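PDB 2BCG: secretory pathway GDP dissociation inhibitor from Saccharomyces cerevisiae, which keeps the Rab GTPase Sec4 in its GDP-bound state by slowing nucleotide release, and extracts GDP-bound Ypt7 from vacuolar membranes. Local coordinates for residues A[309-315]-A[364-370]. Sequence-based numbering, arbitrary orientation. Where two conformers were deposited one is given.
Sequences RVIRAIC and AIISTII
Two antiparallel neighbours in the mixed beta-sheet of this Rab GDI, strands 309-315 and 364-369, run at 168° to each other, and segments 309-315 and 364-370 are joined by a ladder of seven backbone hydrogen bonds. Ile311 pairs with Thr368, Ala313 with Ile366 and Cys315 with Ala364 as hydrogen-bonded pairs; the longest rung is Thr368 N to Ile311 O at 3.3 Å. At the Arg309 end Ile370 N reaches Arg309 O at 2.9 Å, and a water closes the ladder by accepting from Arg309 N and donating to Ile370 O.

Ile370 fills the corner between two side chains. With CG1 anti to its carbonyl carbon (chi1 -70°), it brings CD1 over the centre of the Arg309 guanidinium. That methyl stands 3.8 Å above the guanidinium plane. On its other flank Ile370 CG1 meets Ile311 CG2 at 3.9 Å, the two side chains crossing at roughly a right angle. Cut back to an alanine here, the side chain would probably leave the guanidinium face of Arg309 without its aliphatic cover and open a gap beside Ile311.

On the sheet face carrying Val310, Arg312 and Ile314, the extended Arg312 chain passes Ser367, Arg312 CG to Ser367 CB 3.9 Å. A water in the guanidinium plane accepts from Arg312 NE at 2.8 Å and also hydrogen-bonds Ser367 OG, while Arg312 NH2 goes on to the carbonyl of Tyr417. Farther along, Ile314 and Ile365 lie side by side, Ile314 CG1 to Ile365 CD1 4.2 Å.

Strand 391-402 continues the sheet beyond 309-315, and strand 345-351 does so beyond 364-369. Phe383 of helix 380-383 covers Ala313, Cys315 and Ile366, while helix 375-378 packs Pro375 against both Ile311 and Ile370.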
# COMPACT_ATOMS: atom_id res chain seq x y z
N ARG A 309 -13.10 -17.03 -11.70
CA ARG A 309 -13.77 -16.10 -10.81
C ARG A 309 -13.27 -16.43 -9.41
O ARG A 309 -13.16 -17.60 -9.04
CB ARG A 309 -15.29 -16.31 -10.81
CG ARG A 309 -16.00 -15.84 -12.06
CD ARG A 309 -17.52 -15.79 -11.83
NE ARG A 309 -18.07 -17.06 -11.34
CZ ARG A 309 -19.14 -17.17 -10.54
NH1 ARG A 309 -19.76 -16.09 -10.09
NH2 ARG A 309 -19.58 -18.38 -10.19
N VAL A 310 -13.00 -15.38 -8.64
CA VAL A 310 -12.49 -15.56 -7.29
C VAL A 310 -13.54 -15.11 -6.31
O VAL A 310 -14.04 -13.99 -6.40
CB VAL A 310 -11.21 -14.71 -7.08
CG1 VAL A 310 -10.58 -14.99 -5.71
CG2 VAL A 310 -10.18 -15.00 -8.17
N ILE A 311 -13.86 -15.97 -5.33
CA ILE A 311 -14.76 -15.53 -4.26
C ILE A 311 -13.89 -15.04 -3.11
O ILE A 311 -12.86 -15.70 -2.78
CB ILE A 311 -15.75 -16.62 -3.79
CG1 ILE A 311 -16.68 -16.10 -2.69
CG2 ILE A 311 -15.03 -17.90 -3.40
CD1 ILE A 311 -17.91 -16.96 -2.43
N ARG A 312 -14.27 -13.88 -2.55
CA ARG A 312 -13.55 -13.31 -1.42
C ARG A 312 -14.56 -12.99 -0.33
O ARG A 312 -15.53 -12.22 -0.56
CB ARG A 312 -12.75 -12.07 -1.82
CG ARG A 312 -11.66 -12.41 -2.86
CD ARG A 312 -10.94 -11.21 -3.40
NE ARG A 312 -9.78 -11.58 -4.23
CZ ARG A 312 -9.59 -11.20 -5.51
NH1 ARG A 312 -10.45 -10.43 -6.13
NH2 ARG A 312 -8.47 -11.57 -6.14
N ALA A 313 -14.37 -13.64 0.82
CA ALA A 313 -15.31 -13.50 1.93
C ALA A 313 -14.54 -12.81 3.03
O ALA A 313 -13.64 -13.39 3.62
CB ALA A 313 -15.79 -14.87 2.43
N ILE A 314 -14.93 -11.58 3.32
CA ILE A 314 -14.31 -10.79 4.37
C ILE A 314 -15.10 -11.03 5.65
O ILE A 314 -16.30 -10.70 5.74
CB ILE A 314 -14.32 -9.29 3.99
CG1 ILE A 314 -13.56 -9.04 2.67
CG2 ILE A 314 -13.81 -8.41 5.15
CD1 ILE A 314 -13.87 -7.66 2.09
N CYS A 315 -14.45 -11.67 6.62
CA CYS A 315 -15.12 -12.02 7.87
C CYS A 315 -14.58 -11.19 9.01
O CYS A 315 -13.36 -10.99 9.09
CB CYS A 315 -14.86 -13.48 8.20
SG CYS A 315 -15.47 -14.58 6.89
N ALA A 364 -10.59 -11.80 8.73
CA ALA A 364 -10.17 -13.07 8.12
C ALA A 364 -10.77 -13.07 6.75
O ALA A 364 -12.01 -13.10 6.59
CB ALA A 364 -10.68 -14.24 8.93
N ILE A 365 -9.91 -12.96 5.74
CA ILE A 365 -10.41 -12.91 4.39
C ILE A 365 -10.09 -14.24 3.70
O ILE A 365 -8.94 -14.65 3.59
CB ILE A 365 -9.79 -11.77 3.59
CG1 ILE A 365 -10.00 -10.43 4.34
CG2 ILE A 365 -10.43 -11.73 2.21
CD1 ILE A 365 -9.50 -9.19 3.55
N ILE A 366 -11.14 -14.93 3.30
CA ILE A 366 -11.03 -16.27 2.71
C ILE A 366 -11.16 -16.09 1.21
O ILE A 366 -12.03 -15.34 0.73
CB ILE A 366 -12.16 -17.19 3.20
CG1 ILE A 366 -12.12 -17.39 4.74
CG2 ILE A 366 -12.10 -18.54 2.49
CD1 ILE A 366 -13.45 -17.91 5.28
N SER A 367 -10.34 -16.80 0.44
CA SER A 367 -10.48 -16.70 -1.01
C SER A 367 -10.10 -17.97 -1.72
O SER A 367 -9.25 -18.73 -1.26
CB SER A 367 -9.70 -15.52 -1.55
OG SER A 367 -8.34 -15.77 -1.46
N THR A 368 -10.73 -18.18 -2.87
CA THR A 368 -10.34 -19.28 -3.74
C THR A 368 -10.96 -19.03 -5.10
O THR A 368 -11.87 -18.20 -5.24
CB THR A 368 -10.83 -20.63 -3.16
OG1 THR A 368 -10.17 -21.72 -3.83
CG2 THR A 368 -12.36 -20.76 -3.28
N ILE A 369 -10.42 -19.72 -6.10
CA ILE A 369 -11.02 -19.76 -7.41
C ILE A 369 -12.25 -20.69 -7.33
O ILE A 369 -12.17 -21.82 -6.84
CB ILE A 369 -10.00 -20.34 -8.41
CG1 ILE A 369 -8.81 -19.38 -8.61
CG2 ILE A 369 -10.66 -20.74 -9.73
CD1 ILE A 369 -9.18 -18.00 -9.06
N ILE A 370 -13.39 -20.17 -7.75
CA ILE A 370 -14.65 -20.90 -7.71
C ILE A 370 -14.57 -22.10 -8.65
O ILE A 370 -14.14 -21.95 -9.81
CB ILE A 370 -15.81 -19.94 -8.08
CG1 ILE A 370 -16.05 -18.93 -6.97
CG2 ILE A 370 -17.14 -20.71 -8.34
CD1 ILE A 370 -16.89 -17.75 -7.42
O HOH W 1 -13.74 -19.87 -11.62
O HOH W 2 -7.86 -13.44 -3.52